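Local coordinates for protein trehalose monomycolate exporter MmpL3 (Mycobacterium tuberculosis, PDB 7NVH) that probably exports trehalose monomycolate across the inner membrane for building the mycobacterial cell envelope, as an RND-type transporter, at residues A[232-241]-A[306-314]. Numbering follows the deposited sequence.
Sequences PVHYFAQPVV and FLKSLTYAT. With AV0 (Lauryl Maltose Neopentyl Glycol), chain B.
Phe306 presents its ring edge to the face of His234: CD1 of Phe306 sits over the centre of the imidazole, the planes at 85° and the centroids 4.9 Å apart. The same rim reaches Phe236 in an offset edge-to-face pair. CD2 of Leu310 sits above one face of the Phe306 ring, offset toward the rim, and Phe43 stacks on that ring too. With CG swung anti to the backbone N (chi1 165°), Phe306 extends from its helix to both aromatic partners. His234 is held from its own segment as well, since ND1 accepts a straight capping bond from Phe236 N at 3.2 Å. Beside it, Ser309 OG donates to Phe306 O (2.9 Å) and takes a weak bond from His234 N. Further along, Leu310 CD1 rests on Val240 CG2 at 3.5 Å, while Ala313 CB packs on Val241 CG2; the axes of the two short helical segments run the same way at 30° to each other, 9.0 Å apart at their closest. On the detergent side, the terminal carbon CAA of lauryl maltose neopentyl glycol lies 3.5 Å from Phe236 CE2, and CAY contacts the His234 ring. This aromatic cluster pins the turn leading into helix 237-246 against the start of helix 305-336 in the RND-type membrane bundle, with His234 and Phe236 helping to line the pocket for one detergent tail.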
loop_
_atom_site.group_PDB
_atom_site.type_symbol
_atom_site.label_atom_id
_atom_site.label_comp_id
_atom_site.label_asym_id
_atom_site.label_seq_id
_atom_site.Cartn_x
_atom_site.Cartn_y
_atom_site.Cartn_z
ATOM N N PRO A 232 -5.537 -0.687 15.352
ATOM C CA PRO A 232 -5.862 -1.526 14.198
ATOM C C PRO A 232 -4.742 -1.559 13.172
ATOM O O PRO A 232 -4.082 -0.558 12.888
ATOM C CB PRO A 232 -7.110 -0.841 13.627
ATOM C CG PRO A 232 -6.904 0.596 13.945
ATOM C CD PRO A 232 -6.127 0.657 15.240
ATOM N N VAL A 233 -4.535 -2.747 12.613
ATOM C CA VAL A 233 -3.531 -2.980 11.584
ATOM C C VAL A 233 -4.257 -3.459 10.336
ATOM O O VAL A 233 -5.046 -4.408 10.398
ATOM C CB VAL A 233 -2.475 -4.000 12.037
ATOM C CG1 VAL A 233 -1.771 -4.608 10.839
ATOM C CG2 VAL A 233 -1.472 -3.340 12.963
ATOM N N HIS A 234 -3.998 -2.804 9.210
ATOM C CA HIS A 234 -4.719 -3.115 7.989
ATOM C C HIS A 234 -4.211 -4.410 7.362
ATOM O O HIS A 234 -3.142 -4.924 7.699
ATOM C CB HIS A 234 -4.598 -1.970 6.989
ATOM C CG HIS A 234 -5.709 -1.930 5.988
ATOM N ND1 HIS A 234 -5.605 -2.504 4.740
ATOM C CD2 HIS A 234 -6.951 -1.400 6.057
ATOM C CE1 HIS A 234 -6.733 -2.322 4.080
ATOM N NE2 HIS A 234 -7.567 -1.656 4.857
ATOM N N TYR A 235 -5.011 -4.940 6.433
ATOM C CA TYR A 235 -4.621 -6.144 5.708
ATOM C C TYR A 235 -3.388 -5.895 4.851
ATOM O O TYR A 235 -2.535 -6.777 4.707
ATOM C CB TYR A 235 -5.779 -6.631 4.840
ATOM C CG TYR A 235 -6.668 -7.654 5.500
ATOM C CD1 TYR A 235 -7.867 -7.283 6.089
ATOM C CD2 TYR A 235 -6.317 -8.996 5.524
ATOM C CE1 TYR A 235 -8.687 -8.215 6.692
ATOM C CE2 TYR A 235 -7.133 -9.938 6.123
ATOM C CZ TYR A 235 -8.316 -9.541 6.706
ATOM O OH TYR A 235 -9.134 -10.470 7.306
ATOM N N PHE A 236 -3.281 -4.701 4.266
ATOM C CA PHE A 236 -2.150 -4.358 3.414
ATOM C C PHE A 236 -0.833 -4.264 4.164
ATOM O O PHE A 236 0.203 -4.054 3.525
ATOM C CB PHE A 236 -2.403 -3.030 2.707
ATOM C CG PHE A 236 -2.954 -3.175 1.329
ATOM C CD1 PHE A 236 -2.185 -2.843 0.232
ATOM C CD2 PHE A 236 -4.236 -3.643 1.127
ATOM C CE1 PHE A 236 -2.682 -2.972 -1.041
ATOM C CE2 PHE A 236 -4.743 -3.776 -0.146
ATOM C CZ PHE A 236 -3.964 -3.442 -1.232
ATOM N N ALA A 237 -0.839 -4.405 5.489
ATOM C CA ALA A 237 0.404 -4.280 6.238
ATOM C C ALA A 237 1.402 -5.357 5.835
ATOM O O ALA A 237 2.590 -5.071 5.655
ATOM C CB ALA A 237 0.123 -4.343 7.738
ATOM N N GLN A 238 0.940 -6.594 5.666
ATOM C CA GLN A 238 1.871 -7.693 5.420
ATOM C C GLN A 238 2.407 -7.753 3.989
ATOM O O GLN A 238 3.589 -8.100 3.823
ATOM C CB GLN A 238 1.234 -9.013 5.874
ATOM C CG GLN A 238 -0.177 -9.284 5.394
ATOM C CD GLN A 238 -0.797 -10.484 6.076
ATOM O OE1 GLN A 238 -0.145 -11.174 6.858
ATOM N NE2 GLN A 238 -2.068 -10.735 5.789
ATOM N N PRO A 239 1.639 -7.457 2.928
ATOM C CA PRO A 239 2.281 -7.393 1.603
ATOM C C PRO A 239 3.357 -6.327 1.518
ATOM O O PRO A 239 4.396 -6.540 0.878
ATOM C CB PRO A 239 1.109 -7.088 0.660
ATOM C CG PRO A 239 -0.080 -7.555 1.382
ATOM C CD PRO A 239 0.190 -7.229 2.810
ATOM N N VAL A 240 3.138 -5.180 2.159
ATOM C CA VAL A 240 4.147 -4.129 2.162
ATOM C C VAL A 240 5.351 -4.547 2.994
ATOM O O VAL A 240 6.496 -4.229 2.655
ATOM C CB VAL A 240 3.532 -2.808 2.650
ATOM C CG1 VAL A 240 4.608 -1.772 2.901
ATOM C CG2 VAL A 240 2.552 -2.299 1.612
ATOM N N VAL A 241 5.119 -5.266 4.094
ATOM C CA VAL A 241 6.239 -5.817 4.853
ATOM C C VAL A 241 7.058 -6.760 3.983
ATOM O O VAL A 241 8.289 -6.731 4.013
ATOM C CB VAL A 241 5.743 -6.510 6.134
ATOM C CG1 VAL A 241 6.869 -7.288 6.774
ATOM C CG2 VAL A 241 5.241 -5.478 7.120
ATOM N N PHE A 306 -5.717 3.342 7.446
ATOM C CA PHE A 306 -4.922 2.523 6.539
ATOM C C PHE A 306 -3.490 3.036 6.470
ATOM O O PHE A 306 -2.533 2.288 6.701
ATOM C CB PHE A 306 -5.581 2.524 5.158
ATOM C CG PHE A 306 -4.708 2.014 4.048
ATOM C CD1 PHE A 306 -4.685 0.669 3.733
ATOM C CD2 PHE A 306 -3.942 2.883 3.293
ATOM C CE1 PHE A 306 -3.897 0.198 2.702
ATOM C CE2 PHE A 306 -3.149 2.416 2.266
ATOM C CZ PHE A 306 -3.128 1.073 1.970
ATOM N N LEU A 307 -3.329 4.330 6.193
ATOM C CA LEU A 307 -1.995 4.895 6.029
ATOM C C LEU A 307 -1.216 4.875 7.335
ATOM O O LEU A 307 -0.003 4.649 7.331
ATOM C CB LEU A 307 -2.097 6.315 5.480
ATOM C CG LEU A 307 -2.336 6.371 3.973
ATOM C CD1 LEU A 307 -2.273 7.791 3.467
ATOM C CD2 LEU A 307 -1.323 5.504 3.250
ATOM N N LYS A 308 -1.890 5.107 8.463
ATOM C CA LYS A 308 -1.199 5.100 9.748
ATOM C C LYS A 308 -0.649 3.727 10.104
ATOM O O LYS A 308 0.285 3.640 10.907
ATOM C CB LYS A 308 -2.132 5.586 10.856
ATOM C CG LYS A 308 -2.256 7.094 10.938
ATOM C CD LYS A 308 -3.114 7.511 12.116
ATOM C CE LYS A 308 -3.258 9.020 12.184
ATOM N NZ LYS A 308 -1.989 9.677 12.598
ATOM N N SER A 309 -1.201 2.657 9.538
ATOM C CA SER A 309 -0.670 1.321 9.777
ATOM C C SER A 309 0.358 0.922 8.729
ATOM O O SER A 309 1.349 0.259 9.054
ATOM C CB SER A 309 -1.804 0.297 9.804
ATOM O OG SER A 309 -2.321 0.086 8.503
ATOM N N LEU A 310 0.145 1.318 7.474
ATOM C CA LEU A 310 1.142 1.040 6.446
ATOM C C LEU A 310 2.446 1.781 6.714
ATOM O O LEU A 310 3.531 1.250 6.455
ATOM C CB LEU A 310 0.595 1.377 5.060
ATOM C CG LEU A 310 -0.270 0.312 4.380
ATOM C CD1 LEU A 310 0.587 -0.898 4.131
ATOM C CD2 LEU A 310 -1.481 -0.099 5.185
ATOM N N THR A 311 2.370 3.006 7.239
ATOM C CA THR A 311 3.598 3.718 7.571
ATOM C C THR A 311 4.315 3.058 8.743
ATOM O O THR A 311 5.548 3.013 8.768
ATOM C CB THR A 311 3.309 5.192 7.864
ATOM O OG1 THR A 311 4.545 5.887 8.063
ATOM C CG2 THR A 311 2.453 5.352 9.101
ATOM N N TYR A 312 3.566 2.523 9.710
ATOM C CA TYR A 312 4.195 1.765 10.787
ATOM C C TYR A 312 4.891 0.529 10.244
ATOM O O TYR A 312 6.015 0.213 10.647
ATOM C CB TYR A 312 3.159 1.363 11.835
ATOM C CG TYR A 312 2.654 2.499 12.687
ATOM C CD1 TYR A 312 3.334 3.704 12.743
ATOM C CD2 TYR A 312 1.500 2.362 13.440
ATOM C CE1 TYR A 312 2.877 4.740 13.523
ATOM C CE2 TYR A 312 1.033 3.396 14.221
ATOM C CZ TYR A 312 1.725 4.583 14.259
ATOM O OH TYR A 312 1.265 5.618 15.038
ATOM N N ALA A 313 4.235 -0.183 9.328
ATOM C CA ALA A 313 4.845 -1.367 8.734
ATOM C C ALA A 313 6.123 -1.005 7.990
ATOM O O ALA A 313 7.152 -1.675 8.136
ATOM C CB ALA A 313 3.853 -2.054 7.796
ATOM N N THR A 314 6.078 0.068 7.199
ATOM C CA THR A 314 7.255 0.489 6.448
ATOM C C THR A 314 8.393 0.882 7.381
ATOM O O THR A 314 9.538 0.463 7.190
ATOM C CB THR A 314 6.897 1.651 5.522
ATOM O OG1 THR A 314 5.892 1.230 4.593
ATOM C CG2 THR A 314 8.122 2.116 4.758
HETATM C C1 AV0 B . -16.506 -1.079 4.182
HETATM O O1 AV0 B . -16.044 -1.325 2.897
HETATM C C2 AV0 B . -15.364 -0.641 5.077
HETATM O O2 AV0 B . -14.391 -1.685 5.128
HETATM C C3 AV0 B . -15.843 -0.350 6.467
HETATM O O3 AV0 B . -14.738 0.256 7.194
HETATM C C4 AV0 B . -17.024 0.558 6.521
HETATM O O4 AV0 B . -17.667 0.436 7.841
HETATM C C5 AV0 B . -18.099 0.253 5.475
HETATM O O5 AV0 B . -17.549 -0.026 4.125
HETATM C C6 AV0 B . -19.021 1.424 5.376
HETATM O O6 AV0 B . -19.135 1.808 4.029
HETATM C CAA AV0 B . -6.314 -6.571 1.243
HETATM C CAB AV0 B . -26.430 -6.524 -2.238
HETATM O OAI AV0 B . -14.234 2.757 8.246
HETATM O OAJ AV0 B . -24.329 0.889 -7.069
HETATM O OAL AV0 B . -16.634 2.588 -5.090
HETATM O OAN AV0 B . -21.839 0.547 -3.553
HETATM O OAP AV0 B . -20.741 -1.458 -1.919
HETATM O OAQ AV0 B . -18.337 4.806 9.588
HETATM O OAR AV0 B . -22.339 3.263 -8.432
HETATM O OAS AV0 B . -16.817 2.205 11.623
HETATM O OAT AV0 B . -19.526 3.439 -9.044
HETATM O OAU AV0 B . -19.464 2.179 9.106
HETATM O OAV AV0 B . -17.892 2.368 -7.049
HETATM C CAW AV0 B . -7.801 -6.404 1.498
HETATM C CAX AV0 B . -25.023 -6.853 -2.829
HETATM C CAY AV0 B . -8.030 -5.210 2.410
HETATM C CAZ AV0 B . -24.011 -5.749 -2.411
HETATM C CBA AV0 B . -9.513 -4.835 2.393
HETATM C CBB AV0 B . -22.642 -6.052 -3.061
HETATM C CBC AV0 B . -9.976 -4.659 0.934
HETATM C CBD AV0 B . -21.648 -4.877 -2.795
HETATM C CBE AV0 B . -11.357 -3.928 0.910
HETATM C CBF AV0 B . -20.208 -5.384 -3.019
HETATM C CBG AV0 B . -12.408 -4.736 1.785
HETATM C CBH AV0 B . -19.182 -4.246 -2.651
HETATM C CBI AV0 B . -13.502 -3.740 2.325
HETATM C CBJ AV0 B . -18.011 -4.862 -1.830
HETATM C CBK AV0 B . -14.804 -3.817 1.410
HETATM C CBL AV0 B . -17.031 -3.728 -1.369
HETATM C CBM AV0 B . -14.970 3.300 9.319
HETATM C CBN AV0 B . -23.138 0.484 -7.699
HETATM C CBP AV0 B . -17.441 2.599 -3.935
HETATM C CBQ AV0 B . -15.018 -2.440 0.656
HETATM C CBR AV0 B . -17.337 -3.378 0.128
HETATM C CBS AV0 B . -17.113 -1.639 1.987
HETATM C CBT AV0 B . -16.817 -0.913 -0.476
HETATM O OBV AV0 B . -18.222 -0.859 -0.793
HETATM O OBX AV0 B . -17.738 0.700 -2.477
HETATM O OBY AV0 B . -16.863 2.641 7.954
HETATM O OBZ AV0 B . -20.974 0.313 -6.617
HETATM O OCB AV0 B . -19.995 1.906 -5.228
HETATM C CCC AV0 B . -16.334 3.698 8.844
HETATM C CCD AV0 B . -21.967 1.263 -7.131
HETATM C CCF AV0 B . -18.125 1.261 -3.784
HETATM C CCH AV0 B . -20.401 0.239 -3.536
HETATM C CCJ AV0 B . -18.523 -0.490 -2.101
HETATM C CCL AV0 B . -20.032 -0.234 -2.200
HETATM C CCM AV0 B . -16.559 -2.105 0.570
HETATM C CCN AV0 B . -17.244 3.981 10.043
HETATM C CCO AV0 B . -21.409 2.181 -8.220
HETATM C CCQ AV0 B . -19.637 1.464 -3.905
HETATM C CCR AV0 B . -17.209 1.429 8.714
HETATM C CCS AV0 B . -19.717 0.985 -6.216
HETATM C CCT AV0 B . -17.814 2.782 10.706
HETATM C CCU AV0 B . -20.084 2.762 -7.865
HETATM C CCV AV0 B . -18.269 1.730 9.762
HETATM C CCW AV0 B . -19.143 1.737 -7.414
#